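Local coordinates for PHB depolymerase (Penicillium funiculosum, PDB 2D81), which hydrolyses the ester bonds of the biopolyester polyhydroxybutyrate, as a fungal depolymerase with a circularly permuted alpha/beta-hydrolase fold, at residues A[91-95]-A[123-127]; A[11-15]-A[171-175]; A[29-34]-A[82-88]; A[70-75]-A[115-119]. All coordinates share one frame; numbering follows the deposited sequence.

Contact 1: A[91-95]-A[123-127]. With NAG (2-acetamido-2-deoxy-beta-D-glucopyranose), chain B.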
loop_
_atom_site.group_PDB
_atom_site.type_symbol
_atom_site.label_atom_id
_atom_site.label_comp_id
_atom_site.label_asym_id
_atom_site.label_seq_id
_atom_site.Cartn_x
_atom_site.Cartn_y
_atom_site.Cartn_z
ATOM N N ARG A 91 -4.888 15.517 -3.200
ATOM C CA ARG A 91 -3.969 14.394 -3.062
ATOM C C ARG A 91 -3.522 13.920 -4.437
ATOM O O ARG A 91 -4.301 13.926 -5.390
ATOM C CB ARG A 91 -4.656 13.241 -2.324
ATOM C CG ARG A 91 -5.048 13.568 -0.889
ATOM C CD ARG A 91 -3.833 13.601 0.027
ATOM N NE ARG A 91 -4.184 13.971 1.395
ATOM C CZ ARG A 91 -4.373 15.219 1.813
ATOM N NH1 ARG A 91 -4.695 15.452 3.079
ATOM N NH2 ARG A 91 -4.228 16.234 0.973
ATOM N N LYS A 92 -2.260 13.515 -4.533
ATOM C CA LYS A 92 -1.766 12.851 -5.731
ATOM C C LYS A 92 -2.118 11.374 -5.625
ATOM O O LYS A 92 -1.765 10.714 -4.647
ATOM C CB LYS A 92 -0.248 13.017 -5.852
ATOM C CG LYS A 92 0.222 14.464 -5.890
ATOM C CD LYS A 92 -0.360 15.205 -7.080
ATOM C CE LYS A 92 0.219 14.698 -8.390
ATOM N NZ LYS A 92 1.661 15.044 -8.510
ATOM N N ILE A 93 -2.821 10.859 -6.628
ATOM C CA ILE A 93 -3.261 9.471 -6.603
ATOM C C ILE A 93 -2.767 8.743 -7.841
ATOM O O ILE A 93 -3.049 9.149 -8.971
ATOM C CB ILE A 93 -4.801 9.376 -6.530
ATOM C CG1 ILE A 93 -5.300 10.081 -5.267
ATOM C CG2 ILE A 93 -5.240 7.911 -6.520
ATOM C CD1 ILE A 93 -6.809 10.127 -5.138
ATOM N N TYR A 94 -2.009 7.676 -7.609
ATOM C CA TYR A 94 -1.461 6.849 -8.674
ATOM C C TYR A 94 -2.162 5.495 -8.669
ATOM O O TYR A 94 -2.337 4.887 -7.617
ATOM C CB TYR A 94 0.042 6.646 -8.462
ATOM C CG TYR A 94 0.659 5.637 -9.408
ATOM C CD1 TYR A 94 1.092 6.013 -10.676
ATOM C CD2 TYR A 94 0.777 4.297 -9.040
ATOM C CE1 TYR A 94 1.630 5.079 -11.557
ATOM C CE2 TYR A 94 1.309 3.355 -9.913
ATOM C CZ TYR A 94 1.733 3.753 -11.168
ATOM O OH TYR A 94 2.251 2.823 -12.035
ATOM N N MET A 95 -2.564 5.031 -9.847
ATOM C CA MET A 95 -3.230 3.738 -9.980
ATOM C C MET A 95 -2.656 2.952 -11.152
ATOM O O MET A 95 -2.370 3.521 -12.206
ATOM C CB MET A 95 -4.735 3.936 -10.172
ATOM C CG MET A 95 -5.443 4.423 -8.920
ATOM S SD MET A 95 -7.171 4.823 -9.210
ATOM C CE MET A 95 -7.000 6.501 -9.814
ATOM N N ALA A 123 -6.332 16.187 -12.686
ATOM C CA ALA A 123 -4.973 16.556 -13.069
ATOM C C ALA A 123 -3.947 15.896 -12.149
ATOM O O ALA A 123 -2.809 15.663 -12.551
ATOM C CB ALA A 123 -4.809 18.072 -13.033
ATOM N N ASN A 124 -4.353 15.596 -10.918
ATOM C CA ASN A 124 -3.456 14.951 -9.960
ATOM C C ASN A 124 -3.672 13.446 -9.838
ATOM O O ASN A 124 -3.199 12.817 -8.889
ATOM C CB ASN A 124 -3.587 15.596 -8.576
ATOM C CG ASN A 124 -2.784 16.873 -8.455
ATOM O OD1 ASN A 124 -1.819 17.070 -9.190
ATOM N ND2 ASN A 124 -3.167 17.731 -7.515
ATOM N N VAL A 125 -4.380 12.872 -10.804
ATOM C CA VAL A 125 -4.562 11.423 -10.863
ATOM C C VAL A 125 -3.804 10.858 -12.062
ATOM O O VAL A 125 -3.908 11.383 -13.167
ATOM C CB VAL A 125 -6.058 11.051 -11.006
ATOM C CG1 VAL A 125 -6.213 9.537 -11.115
ATOM C CG2 VAL A 125 -6.843 11.575 -9.817
ATOM N N SER A 126 -3.039 9.792 -11.840
ATOM C CA SER A 126 -2.430 9.057 -12.944
ATOM C C SER A 126 -2.892 7.607 -12.911
ATOM O O SER A 126 -2.666 6.901 -11.932
ATOM C CB SER A 126 -0.904 9.107 -12.848
ATOM O OG SER A 126 -0.305 8.355 -13.893
ATOM N N TYR A 127 -3.550 7.171 -13.979
ATOM C CA TYR A 127 -4.001 5.791 -14.072
ATOM C C TYR A 127 -3.289 5.133 -15.244
ATOM O O TYR A 127 -3.414 5.577 -16.389
ATOM C CB TYR A 127 -5.521 5.746 -14.276
ATOM C CG TYR A 127 -6.137 4.362 -14.223
ATOM C CD1 TYR A 127 -6.064 3.495 -15.314
ATOM C CD2 TYR A 127 -6.824 3.931 -13.088
ATOM C CE1 TYR A 127 -6.669 2.231 -15.277
ATOM C CE2 TYR A 127 -7.429 2.675 -13.041
ATOM C CZ TYR A 127 -7.350 1.833 -14.138
ATOM O OH TYR A 127 -7.961 0.600 -14.096
HETATM C C1 NAG B . -2.267 18.785 -7.085
HETATM C C2 NAG B . -3.023 19.798 -6.206
HETATM C C3 NAG B . -2.067 20.843 -5.593
HETATM C C4 NAG B . -0.778 20.216 -5.040
HETATM C C5 NAG B . -0.179 19.252 -6.059
HETATM C C6 NAG B . 1.070 18.548 -5.567
HETATM C C7 NAG B . -5.234 20.710 -6.599
HETATM C C8 NAG B . -5.992 21.854 -7.254
HETATM N N2 NAG B . -3.999 20.478 -7.038
HETATM O O3 NAG B . -2.729 21.525 -4.539
HETATM O O4 NAG B . 0.160 21.243 -4.759
HETATM O O5 NAG B . -1.147 18.239 -6.384
HETATM O O6 NAG B . 1.916 18.200 -6.654
HETATM O O7 NAG B . -5.769 20.051 -5.707
#

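Contact 2: A[11-15]-A[171-175]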
loop_
_atom_site.group_PDB
_atom_site.type_symbol
_atom_site.label_atom_id
_atom_site.label_comp_id
_atom_site.label_asym_id
_atom_site.label_seq_id
_atom_site.Cartn_x
_atom_site.Cartn_y
_atom_site.Cartn_z
ATOM N N ASN A 11 4.205 16.295 6.721
ATOM C CA ASN A 11 3.443 16.685 5.539
ATOM C C ASN A 11 3.974 16.024 4.268
ATOM O O ASN A 11 3.615 16.426 3.161
ATOM C CB ASN A 11 3.465 18.207 5.354
ATOM C CG ASN A 11 4.851 18.738 5.029
ATOM O OD1 ASN A 11 5.647 18.071 4.364
ATOM N ND2 ASN A 11 5.142 19.954 5.482
ATOM N N SER A 12 4.829 15.016 4.426
ATOM C CA SER A 12 5.473 14.388 3.276
ATOM C C SER A 12 5.194 12.891 3.227
ATOM O O SER A 12 5.939 12.134 2.597
ATOM C CB SER A 12 6.985 14.614 3.332
ATOM O OG SER A 12 7.554 13.919 4.426
ATOM N N VAL A 13 4.122 12.469 3.888
ATOM C CA VAL A 13 3.824 11.047 4.039
ATOM C C VAL A 13 2.858 10.540 2.966
ATOM O O VAL A 13 1.891 11.219 2.603
ATOM C CB VAL A 13 3.225 10.758 5.438
ATOM C CG1 VAL A 13 2.921 9.273 5.584
ATOM C CG2 VAL A 13 4.206 11.200 6.524
ATOM N N SER A 14 3.132 9.342 2.462
ATOM C CA SER A 14 2.280 8.702 1.464
ATOM C C SER A 14 2.356 7.185 1.618
ATOM O O SER A 14 3.131 6.677 2.433
ATOM C CB SER A 14 2.724 9.102 0.053
ATOM O OG SER A 14 4.066 8.709 -0.192
ATOM N N VAL A 15 1.554 6.467 0.834
ATOM C CA VAL A 15 1.483 5.011 0.927
ATOM C C VAL A 15 1.095 4.388 -0.417
ATOM O O VAL A 15 0.366 4.995 -1.203
ATOM C CB VAL A 15 0.451 4.578 2.006
ATOM C CG1 VAL A 15 -0.928 5.155 1.674
ATOM C CG2 VAL A 15 0.385 3.060 2.095
ATOM N N TRP A 171 4.998 10.134 -9.320
ATOM C CA TRP A 171 3.684 10.755 -9.427
ATOM C C TRP A 171 3.293 11.418 -8.114
ATOM O O TRP A 171 2.790 12.540 -8.100
ATOM C CB TRP A 171 2.603 9.743 -9.812
ATOM C CG TRP A 171 1.303 10.437 -10.048
ATOM C CD1 TRP A 171 0.220 10.470 -9.218
ATOM C CD2 TRP A 171 0.993 11.294 -11.148
ATOM N NE1 TRP A 171 -0.748 11.303 -9.733
ATOM C CE2 TRP A 171 -0.298 11.822 -10.918
ATOM C CE3 TRP A 171 1.684 11.672 -12.307
ATOM C CZ2 TRP A 171 -0.914 12.710 -11.806
ATOM C CZ3 TRP A 171 1.072 12.556 -13.192
ATOM C CH2 TRP A 171 -0.215 13.064 -12.935
ATOM N N ILE A 172 3.532 10.718 -7.012
ATOM C CA ILE A 172 3.137 11.218 -5.702
ATOM C C ILE A 172 3.959 12.437 -5.285
ATOM O O ILE A 172 3.408 13.420 -4.790
ATOM C CB ILE A 172 3.268 10.111 -4.636
ATOM C CG1 ILE A 172 2.263 8.995 -4.942
ATOM C CG2 ILE A 172 3.024 10.684 -3.239
ATOM C CD1 ILE A 172 2.393 7.770 -4.055
ATOM N N TYR A 173 5.271 12.381 -5.496
ATOM C CA TYR A 173 6.153 13.444 -5.023
ATOM C C TYR A 173 6.559 14.459 -6.083
ATOM O O TYR A 173 7.175 15.478 -5.765
ATOM C CB TYR A 173 7.409 12.843 -4.384
ATOM C CG TYR A 173 7.123 12.158 -3.072
ATOM C CD1 TYR A 173 6.819 10.797 -3.022
ATOM C CD2 TYR A 173 7.095 12.885 -1.883
ATOM C CE1 TYR A 173 6.487 10.181 -1.816
ATOM C CE2 TYR A 173 6.763 12.279 -0.675
ATOM C CZ TYR A 173 6.459 10.928 -0.652
ATOM O OH TYR A 173 6.110 10.337 0.534
ATOM N N GLY A 174 6.208 14.186 -7.334
ATOM C CA GLY A 174 6.592 15.076 -8.414
ATOM C C GLY A 174 7.992 14.764 -8.896
ATOM O O GLY A 174 8.336 13.601 -9.112
ATOM N N SER A 175 8.808 15.796 -9.070
ATOM C CA SER A 175 10.193 15.584 -9.455
ATOM C C SER A 175 10.863 14.691 -8.416
ATOM O O SER A 175 10.562 14.774 -7.224
ATOM C CB SER A 175 10.930 16.924 -9.556
ATOM O OG SER A 175 10.778 17.686 -8.369
#

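Contact 3: A[29-34]-A[82-88]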
loop_
_atom_site.group_PDB
_atom_site.type_symbol
_atom_site.label_atom_id
_atom_site.label_comp_id
_atom_site.label_asym_id
_atom_site.label_seq_id
_atom_site.Cartn_x
_atom_site.Cartn_y
_atom_site.Cartn_z
ATOM N N GLY A 29 -5.288 5.672 2.579
ATOM C CA GLY A 29 -5.338 6.941 1.872
ATOM C C GLY A 29 -6.659 7.669 2.050
ATOM O O GLY A 29 -6.714 8.897 1.971
ATOM N N VAL A 30 -7.724 6.912 2.294
ATOM C CA VAL A 30 -9.042 7.494 2.526
ATOM C C VAL A 30 -9.308 7.739 4.013
ATOM O O VAL A 30 -9.564 8.874 4.426
ATOM C CB VAL A 30 -10.157 6.584 1.949
ATOM C CG1 VAL A 30 -11.530 7.108 2.348
ATOM C CG2 VAL A 30 -10.030 6.518 0.429
ATOM N N ALA A 31 -9.247 6.680 4.814
ATOM C CA ALA A 31 -9.614 6.777 6.226
ATOM C C ALA A 31 -8.664 7.698 6.983
ATOM O O ALA A 31 -9.080 8.428 7.888
ATOM C CB ALA A 31 -9.625 5.390 6.867
ATOM N N TYR A 32 -7.388 7.663 6.604
ATOM C CA TYR A 32 -6.389 8.540 7.201
ATOM C C TYR A 32 -5.782 9.492 6.173
ATOM O O TYR A 32 -4.569 9.684 6.133
ATOM C CB TYR A 32 -5.270 7.717 7.855
ATOM C CG TYR A 32 -5.686 6.957 9.097
ATOM C CD1 TYR A 32 -6.272 5.695 9.005
ATOM C CD2 TYR A 32 -5.476 7.494 10.367
ATOM C CE1 TYR A 32 -6.632 4.982 10.147
ATOM C CE2 TYR A 32 -5.836 6.790 11.520
ATOM C CZ TYR A 32 -6.411 5.538 11.399
ATOM O OH TYR A 32 -6.772 4.843 12.524
ATOM N N SER A 33 -6.628 10.098 5.345
ATOM C CA SER A 33 -6.146 11.022 4.328
ATOM C C SER A 33 -5.367 12.183 4.947
ATOM O O SER A 33 -4.544 12.805 4.280
ATOM C CB SER A 33 -7.316 11.555 3.492
ATOM O OG SER A 33 -8.263 12.246 4.290
ATOM N N ASP A 34 -5.618 12.459 6.224
ATOM C CA ASP A 34 -4.900 13.514 6.932
ATOM C C ASP A 34 -3.459 13.117 7.251
ATOM O O ASP A 34 -2.567 13.967 7.296
ATOM C CB ASP A 34 -5.636 13.878 8.229
ATOM C CG ASP A 34 -5.765 12.698 9.178
ATOM O OD1 ASP A 34 -6.244 11.633 8.743
ATOM O OD2 ASP A 34 -5.391 12.833 10.364
ATOM N N ILE A 82 -14.031 8.323 8.957
ATOM C CA ILE A 82 -12.838 8.576 8.156
ATOM C C ILE A 82 -12.547 10.071 8.136
ATOM O O ILE A 82 -13.415 10.882 8.461
ATOM C CB ILE A 82 -13.004 8.087 6.694
ATOM C CG1 ILE A 82 -14.151 8.836 6.012
ATOM C CG2 ILE A 82 -13.252 6.582 6.671
ATOM C CD1 ILE A 82 -14.319 8.487 4.543
ATOM N N ALA A 83 -11.324 10.434 7.761
ATOM C CA ALA A 83 -10.970 11.842 7.623
ATOM C C ALA A 83 -11.822 12.469 6.522
ATOM O O ALA A 83 -12.289 11.773 5.621
ATOM C CB ALA A 83 -9.487 11.979 7.287
ATOM N N SER A 84 -12.023 13.780 6.599
ATOM C CA SER A 84 -12.847 14.479 5.617
ATOM C C SER A 84 -12.430 14.137 4.190
ATOM O O SER A 84 -11.254 14.227 3.839
ATOM C CB SER A 84 -12.747 15.991 5.821
ATOM O OG SER A 84 -13.444 16.682 4.798
ATOM N N VAL A 85 -13.398 13.739 3.369
ATOM C CA VAL A 85 -13.109 13.398 1.983
ATOM C C VAL A 85 -12.706 14.619 1.164
ATOM O O VAL A 85 -12.206 14.488 0.048
ATOM C CB VAL A 85 -14.314 12.707 1.308
ATOM C CG1 VAL A 85 -14.585 11.373 1.983
ATOM C CG2 VAL A 85 -15.541 13.599 1.376
ATOM N N ALA A 86 -12.917 15.807 1.722
ATOM C CA ALA A 86 -12.420 17.032 1.101
ATOM C C ALA A 86 -10.907 16.954 0.897
ATOM O O ALA A 86 -10.368 17.521 -0.057
ATOM C CB ALA A 86 -12.773 18.240 1.968
ATOM N N ASN A 87 -10.221 16.250 1.792
ATOM C CA ASN A 87 -8.778 16.085 1.659
ATOM C C ASN A 87 -8.411 15.439 0.330
ATOM O O ASN A 87 -7.384 15.771 -0.267
ATOM C CB ASN A 87 -8.213 15.228 2.796
ATOM C CG ASN A 87 -8.362 15.881 4.152
ATOM O OD1 ASN A 87 -8.490 17.101 4.257
ATOM N ND2 ASN A 87 -8.328 15.070 5.205
ATOM N N LEU A 88 -9.243 14.514 -0.135
ATOM C CA LEU A 88 -8.921 13.763 -1.342
ATOM C C LEU A 88 -8.843 14.668 -2.567
ATOM O O LEU A 88 -8.293 14.284 -3.598
ATOM C CB LEU A 88 -9.955 12.659 -1.572
ATOM C CG LEU A 88 -9.996 11.584 -0.485
ATOM C CD1 LEU A 88 -11.148 10.629 -0.760
ATOM C CD2 LEU A 88 -8.663 10.836 -0.442
HETATM O O HOH W 1 -10.558 11.177 3.431
#

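Contact 4: A[70-75]-A[115-119]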
loop_
_atom_site.group_PDB
_atom_site.type_symbol
_atom_site.label_atom_id
_atom_site.label_comp_id
_atom_site.label_asym_id
_atom_site.label_seq_id
_atom_site.Cartn_x
_atom_site.Cartn_y
_atom_site.Cartn_z
ATOM N N PRO A 70 -20.332 1.812 -1.449
ATOM C CA PRO A 70 -19.002 2.202 -0.965
ATOM C C PRO A 70 -18.791 3.717 -1.071
ATOM O O PRO A 70 -18.258 4.348 -0.157
ATOM C CB PRO A 70 -18.064 1.423 -1.885
ATOM C CG PRO A 70 -18.827 0.150 -2.100
ATOM C CD PRO A 70 -20.238 0.652 -2.355
ATOM N N THR A 71 -19.224 4.296 -2.186
ATOM C CA THR A 71 -19.096 5.733 -2.394
ATOM C C THR A 71 -20.010 6.508 -1.445
ATOM O O THR A 71 -19.612 7.536 -0.891
ATOM C CB THR A 71 -19.424 6.117 -3.856
ATOM O OG1 THR A 71 -18.547 5.402 -4.741
ATOM C CG2 THR A 71 -19.235 7.621 -4.071
ATOM N N ALA A 72 -21.228 6.010 -1.252
ATOM C CA ALA A 72 -22.151 6.604 -0.289
ATOM C C ALA A 72 -21.569 6.584 1.124
ATOM O O ALA A 72 -21.721 7.545 1.881
ATOM C CB ALA A 72 -23.483 5.863 -0.314
ATOM N N ASN A 73 -20.902 5.492 1.478
ATOM C CA ASN A 73 -20.278 5.393 2.794
ATOM C C ASN A 73 -19.169 6.428 2.969
ATOM O O ASN A 73 -19.040 7.034 4.036
ATOM C CB ASN A 73 -19.726 3.979 3.020
ATOM C CG ASN A 73 -20.820 2.969 3.354
ATOM O OD1 ASN A 73 -20.594 1.754 3.332
ATOM N ND2 ASN A 73 -22.006 3.469 3.675
ATOM N N MET A 74 -18.372 6.641 1.926
ATOM C CA MET A 74 -17.336 7.666 1.988
ATOM C C MET A 74 -17.942 9.030 2.311
ATOM O O MET A 74 -17.422 9.764 3.152
ATOM C CB MET A 74 -16.563 7.729 0.665
ATOM C CG MET A 74 -15.634 6.539 0.455
ATOM S SD MET A 74 -14.709 6.586 -1.088
ATOM C CE MET A 74 -13.535 7.886 -0.740
ATOM N N LYS A 75 -19.045 9.364 1.648
ATOM C CA LYS A 75 -19.726 10.625 1.907
ATOM C C LYS A 75 -20.282 10.668 3.323
ATOM O O LYS A 75 -20.142 11.668 4.022
ATOM C CB LYS A 75 -20.859 10.836 0.899
ATOM C CG LYS A 75 -20.375 11.042 -0.523
ATOM C CD LYS A 75 -21.530 11.242 -1.486
ATOM C CE LYS A 75 -21.037 11.387 -2.916
ATOM N NZ LYS A 75 -22.165 11.500 -3.878
ATOM N N GLN A 115 -14.712 5.600 -8.388
ATOM C CA GLN A 115 -15.092 5.931 -7.021
ATOM C C GLN A 115 -14.348 7.168 -6.524
ATOM O O GLN A 115 -14.962 8.107 -6.019
ATOM C CB GLN A 115 -14.799 4.751 -6.096
ATOM C CG GLN A 115 -15.062 5.036 -4.628
ATOM C CD GLN A 115 -14.621 3.897 -3.738
ATOM O OE1 GLN A 115 -13.480 3.442 -3.818
ATOM N NE2 GLN A 115 -15.521 3.431 -2.877
ATOM N N LEU A 116 -13.027 7.160 -6.664
ATOM C CA LEU A 116 -12.210 8.284 -6.216
ATOM C C LEU A 116 -12.475 9.529 -7.056
ATOM O O LEU A 116 -12.274 10.648 -6.593
ATOM C CB LEU A 116 -10.721 7.913 -6.271
ATOM C CG LEU A 116 -10.303 6.822 -5.282
ATOM C CD1 LEU A 116 -8.840 6.463 -5.474
ATOM C CD2 LEU A 116 -10.553 7.308 -3.864
ATOM N N GLY A 117 -12.940 9.327 -8.285
ATOM C CA GLY A 117 -13.249 10.454 -9.153
ATOM C C GLY A 117 -14.315 11.375 -8.585
ATOM O O GLY A 117 -14.422 12.541 -8.977
ATOM N N ASN A 118 -15.110 10.853 -7.657
ATOM C CA ASN A 118 -16.125 11.653 -6.983
ATOM C C ASN A 118 -15.506 12.689 -6.057
ATOM O O ASN A 118 -16.161 13.669 -5.691
ATOM C CB ASN A 118 -17.058 10.747 -6.175
ATOM C CG ASN A 118 -18.001 9.954 -7.051
ATOM O OD1 ASN A 118 -19.005 10.478 -7.531
ATOM N ND2 ASN A 118 -17.680 8.686 -7.274
ATOM N N PHE A 119 -14.251 12.473 -5.675
ATOM C CA PHE A 119 -13.631 13.277 -4.623
ATOM C C PHE A 119 -12.300 13.910 -5.014
ATOM O O PHE A 119 -11.871 14.879 -4.386
ATOM C CB PHE A 119 -13.427 12.429 -3.369
ATOM C CG PHE A 119 -14.652 11.677 -2.947
ATOM C CD1 PHE A 119 -14.786 10.324 -3.241
ATOM C CD2 PHE A 119 -15.689 12.328 -2.288
ATOM C CE1 PHE A 119 -15.938 9.626 -2.884
ATOM C CE2 PHE A 119 -16.849 11.639 -1.926
ATOM C CZ PHE A 119 -16.972 10.287 -2.225
HETATM O O HOH W 2 -20.528 12.385 -6.214
#

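Contact 1: A[91-95]-A[123-127]
Strands 92-98 and 125-130 pair in parallel as the two ends of a beta-alpha-beta crossover through helix 106-116, at the edge of the central sheet of the alpha/beta-hydrolase fold. The short segments run only 4° apart, with Ile93 beside Val125, Tyr94 beside Ser126 and Met95 beside Tyr127. Three backbone bonds join them: Ile93 N to Asn124 O, Ser126 N to Ile93 O at 2.9 Å, and Met95 N to Ser126 O. On the face that helix 106-116 covers, Met95 lies across its neighbours: its bent end brings CE to 3.4 Å from Val125 CG1, a tight fit, while CB packs on Tyr127 CD2 at 3.6 Å. Met95 SD sits at the edge of the Tyr127 ring, 5.3 Å from its centroid, a Met-aromatic contact. On the other face Tyr94 and Ser126 both pack on Trp171 of helix 164-173. Just ahead of strand 125-130, Asn124 carries the glycan, its ND2 bonded to NAG C1. The Lys92 chain, bent at every torsion beyond CB, crosses the Asn124 side chain at a slant and sends NZ on to Trp171 O; midway, its CD lies 3.2 Å from Asn124 OD1 and 3.2 Å from NAG O5.

Contact 2: A[11-15]-A[171-175]
Polar contacts converge on the hydroxyl of Tyr173, which stands between two atoms of segment 11-15. It donates to Ser12 O, OH to O 2.7 Å; the carbonyl oxygen lies at the edge of the ring, in its plane, while the hydroxyl sits 30° out of the carbonyl plane. Ser14 OG is also hydrogen-bonded to Tyr173 OH, at 2.7 Å, and comes within 3.3 Å of Tyr173 CE1. With chi1 at 60°, Ser14 OG is tucked between its own backbone N and carbonyl carbon, where it can meet both the tyrosine and His224 ND1 of strand 221-227. These contacts tie the last turn of helix 164-173 to the start of strand 13-18, an inner strand of the central sheet of the alpha/beta-hydrolase fold, flanked by strands 39-43 and 221-227. A phenylalanine in place of Tyr173 would probably leave Ser12 O without this donor and Ser14 OG without its tyrosine partner. Apolar packing is slighter: Ile172 points toward the strand and lays CG2 against Ser14 CB at 3.7 Å, while its side chain also touches His224 and Val38. Farther along the strand, Ile172 CD1 comes to 4.5 Å from Val15 O, a distant approach.

Contact 3: A[29-34]-A[82-88]
Segment 82-88 is joined to the end of helix 20-31 by one direct backbone bond, Ala83 N to Ala31 O at 3.0 Å, with the donor well above the carbonyl plane, and the CA atoms of Ala31 and Ile82 come within 4.2 Å. Ile82 packs two branches on the helix, CG2 on Ala31 CB and CD1 on Val30 CG1, both at 3.8 Å. Leu88 CD2 reaches Gly29 O. This joins the final turn of the helix following strand 13-18 of the alpha/beta-hydrolase fold to the loop between helix 68-77 and strand 92-98; an ST turn, Ser84 OG accepting from Ala86 N, shapes that loop. Ser33, just past the helix, turns OG inward (chi1 60°) to accept from Asn87 ND2 at 3.0 Å, an almost straight bond in the plane of the amide. An alanine here instead of Asn87 is likely to cost Ser33 OG its amide donor and leave the hydroxyl freer to turn. A water completes the polar cluster: it lies 2.7 Å from Ser33 OG and is hydrogen-bonded to Val30 O and Ala83 O as well. Ala83 CB presses on Ser33 OG at 3.2 Å and also meets Asp34 OD1.

Contact 4: A[70-75]-A[115-119]
A thioether lies between an amide and an aromatic ring: Met74 SD is 3.7 Å from Gln115 NE2 and 4.8 Å from the centroid of the Phe119 ring, an oblique Met-aromatic contact. The Met74 chain runs out from helix 68-77 and bends only at its last torsion (chi3 72°), which brings CE to 3.7 Å from Phe119 CE1 and within reach of Leu116 CD2. Lys75 comes to the same ring from another direction, its CG in the ring plane at the edge, 3.8 Å from Phe119 CE2. One face of the ring is lined by CB of the preceding Asn118. Thr71 slides past Gln115 in the opposite sense, OG1 alongside Gln115 CG, while its CG2 meets Asn118 ND2 at 3.7 Å and the ring at CZ. Gln115, extended throughout, brings NE2 to 3.4 Å from Pro70 CB; NE2 donates onward to Tyr48 O, and Thr71 OG1 bonds to Ile67 O, just ahead of the helix. Asn118 folds back on the end of helix 106-116: its ND2 donates to Gln115 O at 3.0 Å, and its backbone N reaches that oxygen from the same face. At the exposed margin a water accepts from Lys75 NZ and donates to Asn118 OD1 at 2.8 Å. In this alpha/beta-hydrolase, helix 68-77 thus meets the last residues of helix 106-116 and the turn after them through apolar and sulfur packing, while Gln115 NE2, Thr71 OG1, Asn118 ND2 and Lys75 NZ take other partners; the hold between the segments therefore rests largely on the packing of Met74 and Phe119, with Thr71 and Gln115.

How the contacts relate
Contact 2 spans the longest stretch of chain, with the other three inside it; contact 3 closes before contact 1 opens, while contact 4 alternates with both. Contacts 1 and 2, centres about 11 Å apart, meet through Trp171, which receives Lys92 NZ at its carbonyl and gives its indole N-H to Asn124 O. Contacts 3 and 4, centres also about 11 Å apart, share Met74, whose CE touches Val30 and Leu88. Arg91 NH1 bonds to Ser33 O between contacts 1 and 3; Ile93 packs on Leu116 between 1 and 4. The centres of contacts 2 and 4 are farthest apart, about 22 Å. Contacts 1 and 2 build on the central sheet; contacts 3 and 4 join the helices and loops packed outside it.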